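Local structure of glutamine synthetase (Helicobacter pylori, 5ZLI) at residues A138-F143 against P371-N376; R203-K208 against H257-T262; Y250-V255 against A263-K268. The protein belongs to the type I-beta glutamine synthetases and combines a beta-Grasp domain with a catalytic domain in an assembly of twelve chains. All coordinates share one frame; numbering follows the deposited sequence.

Contact 1: residues A138-F143 against P371-N376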
loop_
_atom_site.group_PDB
_atom_site.type_symbol
_atom_site.label_atom_id
_atom_site.label_comp_id
_atom_site.label_asym_id
_atom_site.label_seq_id
_atom_site.Cartn_x
_atom_site.Cartn_y
_atom_site.Cartn_z
ATOM N N ALA B 138 -35.200 -34.847 -21.039
ATOM C CA ALA B 138 -33.986 -34.077 -21.291
ATOM C C ALA B 138 -32.991 -34.207 -20.138
ATOM O O ALA B 138 -33.372 -34.209 -18.960
ATOM C CB ALA B 138 -34.315 -32.594 -21.515
ATOM N N GLU B 139 -31.710 -34.339 -20.486
ATOM C CA GLU B 139 -30.615 -34.237 -19.528
ATOM C C GLU B 139 -29.920 -32.913 -19.829
ATOM O O GLU B 139 -29.188 -32.810 -20.825
ATOM C CB GLU B 139 -29.628 -35.388 -19.697
ATOM C CG GLU B 139 -30.227 -36.786 -19.828
ATOM C CD GLU B 139 -29.194 -37.793 -20.365
ATOM O OE1 GLU B 139 -28.048 -37.370 -20.634
ATOM O OE2 GLU B 139 -29.524 -38.989 -20.546
ATOM N N ASN B 140 -30.104 -31.908 -18.967
ATOM C CA ASN B 140 -29.467 -30.602 -19.181
ATOM C C ASN B 140 -28.217 -30.511 -18.317
ATOM O O ASN B 140 -28.269 -30.104 -17.154
ATOM C CB ASN B 140 -30.395 -29.437 -18.869
ATOM C CG ASN B 140 -31.572 -29.362 -19.794
ATOM O OD1 ASN B 140 -31.509 -28.714 -20.840
ATOM N ND2 ASN B 140 -32.677 -30.000 -19.399
ATOM N N GLU B 141 -27.080 -30.865 -18.910
ATOM C CA GLU B 141 -25.792 -30.603 -18.279
ATOM C C GLU B 141 -25.595 -29.099 -18.109
ATOM O O GLU B 141 -26.011 -28.297 -18.956
ATOM C CB GLU B 141 -24.645 -31.218 -19.098
ATOM C CG GLU B 141 -24.804 -32.734 -19.325
ATOM C CD GLU B 141 -23.708 -33.389 -20.193
ATOM O OE1 GLU B 141 -23.126 -32.702 -21.061
ATOM O OE2 GLU B 141 -23.498 -34.623 -20.068
ATOM N N PHE B 142 -24.951 -28.729 -17.000
ATOM C CA PHE B 142 -24.749 -27.341 -16.623
ATOM C C PHE B 142 -23.418 -27.184 -15.914
ATOM O O PHE B 142 -22.651 -28.128 -15.761
ATOM C CB PHE B 142 -25.854 -26.847 -15.717
ATOM C CG PHE B 142 -25.962 -27.615 -14.439
ATOM C CD1 PHE B 142 -25.131 -27.340 -13.379
ATOM C CD2 PHE B 142 -26.928 -28.593 -14.301
ATOM C CE1 PHE B 142 -25.242 -28.051 -12.202
ATOM C CE2 PHE B 142 -27.055 -29.272 -13.150
ATOM C CZ PHE B 142 -26.199 -29.012 -12.081
ATOM N N PHE B 143 -23.140 -25.955 -15.518
ATOM C CA PHE B 143 -21.897 -25.584 -14.875
ATOM C C PHE B 143 -22.221 -24.688 -13.702
ATOM O O PHE B 143 -23.112 -23.840 -13.773
ATOM C CB PHE B 143 -20.952 -24.821 -15.802
ATOM C CG PHE B 143 -20.197 -25.679 -16.756
ATOM C CD1 PHE B 143 -18.955 -26.209 -16.399
ATOM C CD2 PHE B 143 -20.710 -25.950 -18.015
ATOM C CE1 PHE B 143 -18.245 -27.007 -17.275
ATOM C CE2 PHE B 143 -20.005 -26.742 -18.907
ATOM C CZ PHE B 143 -18.767 -27.277 -18.541
ATOM N N PRO B 371 -28.796 -31.652 -29.415
ATOM C CA PRO B 371 -29.382 -30.434 -28.821
ATOM C C PRO B 371 -28.677 -29.982 -27.544
ATOM O O PRO B 371 -28.000 -30.752 -26.859
ATOM C CB PRO B 371 -30.840 -30.817 -28.549
ATOM C CG PRO B 371 -30.921 -32.242 -28.718
ATOM C CD PRO B 371 -29.779 -32.744 -29.492
ATOM N N ASP B 372 -28.842 -28.687 -27.242
ATOM C CA ASP B 372 -28.310 -28.050 -26.034
ATOM C C ASP B 372 -29.350 -27.135 -25.400
ATOM O O ASP B 372 -30.433 -26.895 -25.945
ATOM C CB ASP B 372 -27.032 -27.246 -26.313
ATOM C CG ASP B 372 -27.174 -26.266 -27.482
ATOM O OD1 ASP B 372 -28.046 -25.376 -27.409
ATOM O OD2 ASP B 372 -26.383 -26.375 -28.458
ATOM N N SER B 373 -29.009 -26.624 -24.220
ATOM C CA SER B 373 -29.986 -25.867 -23.439
ATOM C C SER B 373 -30.112 -24.417 -23.879
ATOM O O SER B 373 -31.024 -23.723 -23.418
ATOM C CB SER B 373 -29.647 -25.929 -21.951
ATOM O OG SER B 373 -29.495 -27.278 -21.512
ATOM N N SER B 374 -29.272 -23.957 -24.803
ATOM C CA SER B 374 -29.516 -22.659 -25.422
ATOM C C SER B 374 -30.775 -22.690 -26.270
ATOM O O SER B 374 -31.191 -21.658 -26.806
ATOM C CB SER B 374 -28.275 -22.225 -26.232
ATOM O OG SER B 374 -28.546 -21.961 -27.597
ATOM N N SER B 375 -31.333 -23.867 -26.474
ATOM C CA SER B 375 -32.561 -24.001 -27.227
ATOM C C SER B 375 -33.768 -23.645 -26.369
ATOM O O SER B 375 -33.817 -23.945 -25.174
ATOM C CB SER B 375 -32.663 -25.437 -27.733
ATOM O OG SER B 375 -32.624 -26.328 -26.628
ATOM N N ASN B 376 -34.780 -23.077 -27.007
ATOM C CA ASN B 376 -36.060 -22.985 -26.334
ATOM C C ASN B 376 -36.642 -24.384 -26.279
ATOM O O ASN B 376 -36.954 -24.954 -27.340
ATOM C CB ASN B 376 -37.015 -22.035 -27.052
ATOM C CG ASN B 376 -38.308 -21.765 -26.259
ATOM O OD1 ASN B 376 -38.926 -22.676 -25.677
ATOM N ND2 ASN B 376 -38.714 -20.504 -26.232
#
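Asn140 and Ser373 carry this buried contact, and their polar interaction is a single hydrogen bond between side chains. Ser373 OG donates to Asn140 OD1 over 2.6 Å, lying in the carbonyl plane of the amide and using a lone pair of OD1, with a C=O...donor angle of 124°. Both residues present these groups in a similar way: Asn140 CG (chi1 -65°) and Ser373 OG (chi1 -53°) each stand opposite their own carbonyl carbon and beside the backbone N. The Asn140 side chain leaves the strand obliquely and only its end closes on the loop, whereas the CB of Ser373 already points at the strand.

The backbones stay apart, with 6.4 Å between Asn140 CA and Ser373 CA. Segment 138-143 belongs to strand 133-145 of the large mixed sheet in the catalytic domain. Segment 371-376 is the link from strand 366-368 to helix 377-393; it folds into a type I beta turn, closed by a bond of 3.2 Å from Ser375 N to Asp372 O, and ends at Asn376, the N-cap of the helix.

Van der Waals contact is slight and again runs through the serine. The hydroxyl OG of Ser373 lies 3.5 Å from Asn140 CB, and its CB rests beside OD1. Helix 238-258 lies over the asparagine through Val245 and Leu248, and Lys249 NZ of that helix is hydrogen-bonded to Ser373 O.

Contact 2: residues R203-K208 against H257-T262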
loop_
_atom_site.group_PDB
_atom_site.type_symbol
_atom_site.label_atom_id
_atom_site.label_comp_id
_atom_site.label_asym_id
_atom_site.label_seq_id
_atom_site.Cartn_x
_atom_site.Cartn_y
_atom_site.Cartn_z
ATOM N N ARG B 203 -25.095 -30.224 -5.638
ATOM C CA ARG B 203 -25.915 -31.053 -6.511
ATOM C C ARG B 203 -27.024 -31.712 -5.715
ATOM O O ARG B 203 -28.194 -31.711 -6.117
ATOM C CB ARG B 203 -25.028 -32.088 -7.228
ATOM C CG ARG B 203 -24.049 -31.419 -8.233
ATOM C CD ARG B 203 -23.333 -32.372 -9.187
ATOM N NE ARG B 203 -22.810 -33.550 -8.510
ATOM C CZ ARG B 203 -21.529 -33.738 -8.195
ATOM N NH1 ARG B 203 -20.617 -32.856 -8.553
ATOM N NH2 ARG B 203 -21.155 -34.839 -7.562
ATOM N N THR B 204 -26.683 -32.198 -4.537
ATOM C CA THR B 204 -27.683 -32.779 -3.665
ATOM C C THR B 204 -28.743 -31.758 -3.264
ATOM O O THR B 204 -29.923 -32.106 -3.121
ATOM C CB THR B 204 -26.982 -33.367 -2.449
ATOM O OG1 THR B 204 -26.219 -34.508 -2.866
ATOM C CG2 THR B 204 -27.968 -33.795 -1.448
ATOM N N GLU B 205 -28.347 -30.498 -3.048
ATOM C CA GLU B 205 -29.324 -29.474 -2.667
ATOM C C GLU B 205 -30.220 -29.084 -3.837
ATOM O O GLU B 205 -31.365 -28.670 -3.633
ATOM C CB GLU B 205 -28.616 -28.249 -2.095
ATOM C CG GLU B 205 -29.516 -27.033 -1.803
ATOM C CD GLU B 205 -28.716 -25.871 -1.182
ATOM O OE1 GLU B 205 -27.460 -25.988 -1.145
ATOM O OE2 GLU B 205 -29.323 -24.847 -0.755
ATOM N N ILE B 206 -29.703 -29.162 -5.061
ATOM C CA ILE B 206 -30.526 -28.919 -6.248
ATOM C C ILE B 206 -31.673 -29.928 -6.345
ATOM O O ILE B 206 -32.852 -29.560 -6.355
ATOM C CB ILE B 206 -29.634 -28.925 -7.501
ATOM C CG1 ILE B 206 -28.831 -27.611 -7.501
ATOM C CG2 ILE B 206 -30.425 -29.138 -8.756
ATOM C CD1 ILE B 206 -27.688 -27.515 -8.472
ATOM N N VAL B 207 -31.359 -31.217 -6.412
ATOM C CA VAL B 207 -32.442 -32.182 -6.549
ATOM C C VAL B 207 -33.391 -32.150 -5.349
ATOM O O VAL B 207 -34.559 -32.519 -5.469
ATOM C CB VAL B 207 -31.883 -33.588 -6.827
ATOM C CG1 VAL B 207 -30.636 -33.501 -7.693
ATOM C CG2 VAL B 207 -31.614 -34.260 -5.566
ATOM N N LYS B 208 -32.943 -31.704 -4.186
ATOM C CA LYS B 208 -33.939 -31.508 -3.141
ATOM C C LYS B 208 -34.962 -30.471 -3.578
ATOM O O LYS B 208 -36.166 -30.654 -3.392
ATOM C CB LYS B 208 -33.283 -31.104 -1.824
ATOM C CG LYS B 208 -32.872 -32.289 -0.991
ATOM C CD LYS B 208 -34.084 -33.162 -0.747
ATOM C CE LYS B 208 -33.736 -34.638 -0.815
ATOM N NZ LYS B 208 -32.981 -35.036 0.400
ATOM N N HIS B 257 -27.049 -19.647 -6.820
ATOM C CA HIS B 257 -27.060 -18.273 -6.327
ATOM C C HIS B 257 -27.129 -18.153 -4.799
ATOM O O HIS B 257 -26.483 -17.273 -4.218
ATOM C CB HIS B 257 -28.206 -17.503 -6.958
ATOM C CG HIS B 257 -28.328 -16.118 -6.416
ATOM N ND1 HIS B 257 -27.533 -15.080 -6.854
ATOM C CD2 HIS B 257 -29.105 -15.614 -5.430
ATOM C CE1 HIS B 257 -27.830 -13.991 -6.172
ATOM N NE2 HIS B 257 -28.776 -14.290 -5.299
ATOM N N LEU B 258 -27.972 -18.948 -4.135
ATOM C CA LEU B 258 -28.133 -18.822 -2.684
ATOM C C LEU B 258 -26.863 -19.195 -1.961
ATOM O O LEU B 258 -26.608 -18.699 -0.866
ATOM C CB LEU B 258 -29.277 -19.696 -2.187
ATOM C CG LEU B 258 -29.966 -19.353 -0.861
ATOM C CD1 LEU B 258 -30.905 -18.115 -1.026
ATOM C CD2 LEU B 258 -30.730 -20.579 -0.296
ATOM N N ASN B 259 -26.084 -20.104 -2.529
ATOM C CA ASN B 259 -24.791 -20.460 -1.980
ATOM C C ASN B 259 -23.664 -19.621 -2.518
ATOM O O ASN B 259 -22.523 -20.070 -2.446
ATOM C CB ASN B 259 -24.458 -21.908 -2.273
ATOM C CG ASN B 259 -25.280 -22.830 -1.475
ATOM O OD1 ASN B 259 -26.003 -23.637 -2.035
ATOM N ND2 ASN B 259 -25.257 -22.666 -0.143
ATOM N N GLY B 260 -23.946 -18.468 -3.117
ATOM C CA GLY B 260 -22.891 -17.561 -3.540
ATOM C C GLY B 260 -22.166 -17.842 -4.845
ATOM O O GLY B 260 -21.027 -17.413 -5.015
ATOM N N LYS B 261 -22.807 -18.515 -5.794
ATOM C CA LYS B 261 -22.180 -18.858 -7.075
ATOM C C LYS B 261 -23.029 -18.426 -8.275
ATOM O O LYS B 261 -23.978 -17.641 -8.158
ATOM C CB LYS B 261 -21.930 -20.371 -7.123
ATOM C CG LYS B 261 -21.454 -20.978 -5.793
ATOM C CD LYS B 261 -20.342 -21.939 -5.986
ATOM C CE LYS B 261 -19.644 -22.244 -4.690
ATOM N NZ LYS B 261 -18.293 -22.729 -5.074
ATOM N N THR B 262 -22.699 -18.922 -9.449
ATOM C CA THR B 262 -23.402 -18.494 -10.647
ATOM C C THR B 262 -23.392 -19.659 -11.611
ATOM O O THR B 262 -22.333 -20.235 -11.865
ATOM C CB THR B 262 -22.754 -17.252 -11.274
ATOM O OG1 THR B 262 -23.228 -17.088 -12.621
ATOM C CG2 THR B 262 -21.227 -17.330 -11.220
#
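Glu205 reaches from helix 200-212 toward Asn259, just past the end of helix 238-258, and this pair makes most of a small contact at the surface. The two side chains approach from opposite directions and bridge a gap of 10.1 Å between Glu205 CA and Asn259 CA. Glu205 has CG anti to the backbone N (chi1 173°) and continues fully extended, which carries its carboxylate well beyond the helix surface. Its OE1 comes to 2.9 Å from the atom modelled as Asn259 OD1. The amide of Asn259 is probably turned over in the model, in which case a hydrogen bond to the carboxylate would be possible. The carboxylate and amide planes stand 74° apart, closer to crossed than to stacked.

The exposed Leu258 stands at the margin, its CD2 4.5 Å from Glu205 OE2.

Asn259 is the first residue to leave helical geometry, and the chain turns there in a Schellman motif. Gly260, at positive phi, is the C-prime residue; Gly260 N bonds to His257 O and Lys261 N reaches back to Ala256 O.

The Glu205 chain also touches Val255 of helix 238-258. Helix 200-212 also packs on strand 217-222 through Val207, while Thr262, just past the Schellman turn, starts strand 262-264 beside strand 133-145.

Contact 3: residues Y250-V255 against A263-K268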
loop_
_atom_site.group_PDB
_atom_site.type_symbol
_atom_site.label_atom_id
_atom_site.label_comp_id
_atom_site.label_asym_id
_atom_site.label_seq_id
_atom_site.Cartn_x
_atom_site.Cartn_y
_atom_site.Cartn_z
ATOM N N TYR B 250 -34.220 -22.722 -13.698
ATOM C CA TYR B 250 -34.430 -21.784 -12.603
ATOM C C TYR B 250 -33.898 -22.324 -11.277
ATOM O O TYR B 250 -33.317 -21.580 -10.486
ATOM C CB TYR B 250 -35.932 -21.505 -12.519
ATOM C CG TYR B 250 -36.406 -20.682 -11.363
ATOM C CD1 TYR B 250 -35.956 -19.386 -11.165
ATOM C CD2 TYR B 250 -37.362 -21.195 -10.474
ATOM C CE1 TYR B 250 -36.423 -18.613 -10.095
ATOM C CE2 TYR B 250 -37.834 -20.424 -9.389
ATOM C CZ TYR B 250 -37.357 -19.139 -9.217
ATOM O OH TYR B 250 -37.809 -18.384 -8.172
ATOM N N VAL B 251 -34.079 -23.624 -11.017
ATOM C CA VAL B 251 -33.781 -24.155 -9.692
ATOM C C VAL B 251 -32.288 -24.226 -9.465
ATOM O O VAL B 251 -31.808 -24.008 -8.352
ATOM C CB VAL B 251 -34.460 -25.518 -9.474
ATOM C CG1 VAL B 251 -33.980 -26.142 -8.193
ATOM C CG2 VAL B 251 -35.960 -25.348 -9.401
ATOM N N VAL B 252 -31.547 -24.678 -10.458
ATOM C CA VAL B 252 -30.111 -24.709 -10.277
ATOM C C VAL B 252 -29.545 -23.287 -10.283
ATOM O O VAL B 252 -28.695 -22.954 -9.452
ATOM C CB VAL B 252 -29.455 -25.650 -11.301
ATOM C CG1 VAL B 252 -30.379 -26.816 -11.613
ATOM C CG2 VAL B 252 -29.141 -24.940 -12.518
ATOM N N LYS B 253 -30.050 -22.405 -11.153
ATOM C CA LYS B 253 -29.504 -21.046 -11.204
ATOM C C LYS B 253 -29.656 -20.346 -9.863
ATOM O O LYS B 253 -28.746 -19.646 -9.389
ATOM C CB LYS B 253 -30.189 -20.205 -12.285
ATOM C CG LYS B 253 -29.349 -20.056 -13.575
ATOM C CD LYS B 253 -30.141 -19.388 -14.692
ATOM C CE LYS B 253 -31.224 -20.253 -15.228
ATOM N NZ LYS B 253 -31.683 -19.722 -16.520
ATOM N N MET B 254 -30.780 -20.580 -9.219
ATOM C CA MET B 254 -31.105 -19.912 -7.992
ATOM C C MET B 254 -30.443 -20.572 -6.804
ATOM O O MET B 254 -30.337 -19.947 -5.742
ATOM C CB MET B 254 -32.599 -19.894 -7.867
ATOM C CG MET B 254 -33.216 -18.822 -8.699
ATOM S SD MET B 254 -32.782 -17.253 -8.000
ATOM C CE MET B 254 -33.970 -17.209 -6.667
ATOM N N VAL B 255 -30.135 -21.866 -6.917
ATOM C CA VAL B 255 -29.459 -22.579 -5.837
ATOM C C VAL B 255 -27.973 -22.341 -5.895
ATOM O O VAL B 255 -27.345 -22.078 -4.867
ATOM C CB VAL B 255 -29.806 -24.074 -5.860
ATOM C CG1 VAL B 255 -28.794 -24.879 -5.044
ATOM C CG2 VAL B 255 -31.202 -24.251 -5.303
ATOM N N ALA B 263 -24.565 -20.026 -12.097
ATOM C CA ALA B 263 -24.741 -21.197 -12.940
ATOM C C ALA B 263 -24.870 -20.786 -14.396
ATOM O O ALA B 263 -25.017 -19.611 -14.710
ATOM C CB ALA B 263 -25.980 -21.971 -12.493
ATOM N N THR B 264 -24.789 -21.765 -15.292
ATOM C CA THR B 264 -25.095 -21.561 -16.710
ATOM C C THR B 264 -25.414 -22.901 -17.344
ATOM O O THR B 264 -24.820 -23.925 -16.979
ATOM C CB THR B 264 -23.954 -20.906 -17.533
ATOM O OG1 THR B 264 -24.208 -21.060 -18.951
ATOM C CG2 THR B 264 -22.642 -21.527 -17.230
ATOM N N PHE B 265 -26.371 -22.895 -18.273
ATOM C CA PHE B 265 -26.546 -24.054 -19.128
ATOM C C PHE B 265 -26.001 -23.836 -20.543
ATOM O O PHE B 265 -26.281 -24.665 -21.423
ATOM C CB PHE B 265 -27.998 -24.455 -19.194
ATOM C CG PHE B 265 -28.566 -24.957 -17.897
ATOM C CD1 PHE B 265 -28.865 -24.086 -16.872
ATOM C CD2 PHE B 265 -28.908 -26.281 -17.744
ATOM C CE1 PHE B 265 -29.442 -24.539 -15.731
ATOM C CE2 PHE B 265 -29.485 -26.728 -16.600
ATOM C CZ PHE B 265 -29.753 -25.874 -15.600
ATOM N N MET B 266 -25.153 -22.797 -20.756
ATOM C CA MET B 266 -24.659 -22.474 -22.101
ATOM C C MET B 266 -23.784 -23.595 -22.669
ATOM O O MET B 266 -22.995 -24.205 -21.943
ATOM C CB MET B 266 -23.883 -21.141 -22.099
ATOM C CG MET B 266 -22.471 -21.141 -21.507
ATOM S SD MET B 266 -21.670 -19.503 -21.453
ATOM C CE MET B 266 -21.405 -19.220 -23.169
ATOM N N PRO B 267 -23.866 -23.851 -23.977
ATOM C CA PRO B 267 -23.231 -25.064 -24.546
ATOM C C PRO B 267 -21.722 -25.202 -24.331
ATOM O O PRO B 267 -21.277 -26.305 -24.035
ATOM C CB PRO B 267 -23.610 -24.975 -26.033
ATOM C CG PRO B 267 -24.799 -24.106 -26.071
ATOM C CD PRO B 267 -24.672 -23.137 -24.968
ATOM N N LYS B 268 -20.905 -24.161 -24.555
ATOM C CA LYS B 268 -19.442 -24.281 -24.475
ATOM C C LYS B 268 -18.792 -23.068 -23.797
ATOM O O LYS B 268 -18.313 -22.143 -24.463
ATOM C CB LYS B 268 -18.870 -24.501 -25.876
ATOM C CG LYS B 268 -17.400 -24.883 -25.958
ATOM C CD LYS B 268 -17.199 -26.358 -25.666
ATOM C CE LYS B 268 -15.990 -26.889 -26.361
ATOM N NZ LYS B 268 -15.801 -28.262 -25.906
#
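Phe265 meets Val252 through the far end of its ring, and following its side chain outward explains how the segment after strand 262-264 packs against helix 238-258. Phe265 CB lies against Ser373 CB, on the loop that precedes helix 377-393. With CG opposite the carbonyl carbon (chi1 -66°), the ring swings toward the helix, although CB leaves the backbone to one side of it. Leu248 and Lys249 of the same helix also pack on the Phe265 side chain. CE1 and CZ then arrive at Val252, each 3.3 Å from Val252 CG2, while Val252 CG1 stands farther off, 4.1 Å from Phe265 CZ. The methyl group approaches the ring obliquely. Farther round the same ring, CE2 of Phe265 meets CD2 of Phe142, the two ring planes standing at about 55°.

Two residues earlier, Ala263 also faces the helix. Its CB points at the helix and sits 3.9 Å from Lys253 CA, with the CG of the lysine and CG2 of Val252 slightly farther away. The aliphatic base of Lys253 lies against the Ala263 methyl, and a bend at chi3 (-70°) turns its polar end elsewhere, where NZ is hydrogen-bonded to Cys481 O of the second subunit. Thr264, between Ala263 and Phe265, faces away from the helix; its OG1 accepts a bond of 2.7 Å from Met266 N, forming an ST turn as the strand ends.

The whole is a helix followed by a tight connection and a strand lying against it, part of the helix-backed curved sheet of the catalytic domain. The nearby C-terminal residues of the second subunit are consistent with the C-terminal thong by which type I glutamine synthetases clasp a partner subunit.

Overall arrangement
Contact 3 lies between the other two, its centre about 9 Å from that of contact 1 and about 10 Å from that of contact 2; contacts 1 and 2 are about 18 Å apart. Strands 133-145 and 262-264 are neighbours in one sheet, and a probable hydrogen bond of 3.0 Å from Phe143 N to Thr264 O ties contacts 1 and 3. Contacts 2 and 3 share helix 238-258. Ile206 joins all three: its CG2 lies 3.7 Å from Val252 CG1, and its CD1 is 4.2 Å from Phe142 CZ. The series runs from near the chain's centre to its surface; all three reach the second subunit, contacts 2 and 3 also the third, and contact 2 a fourth.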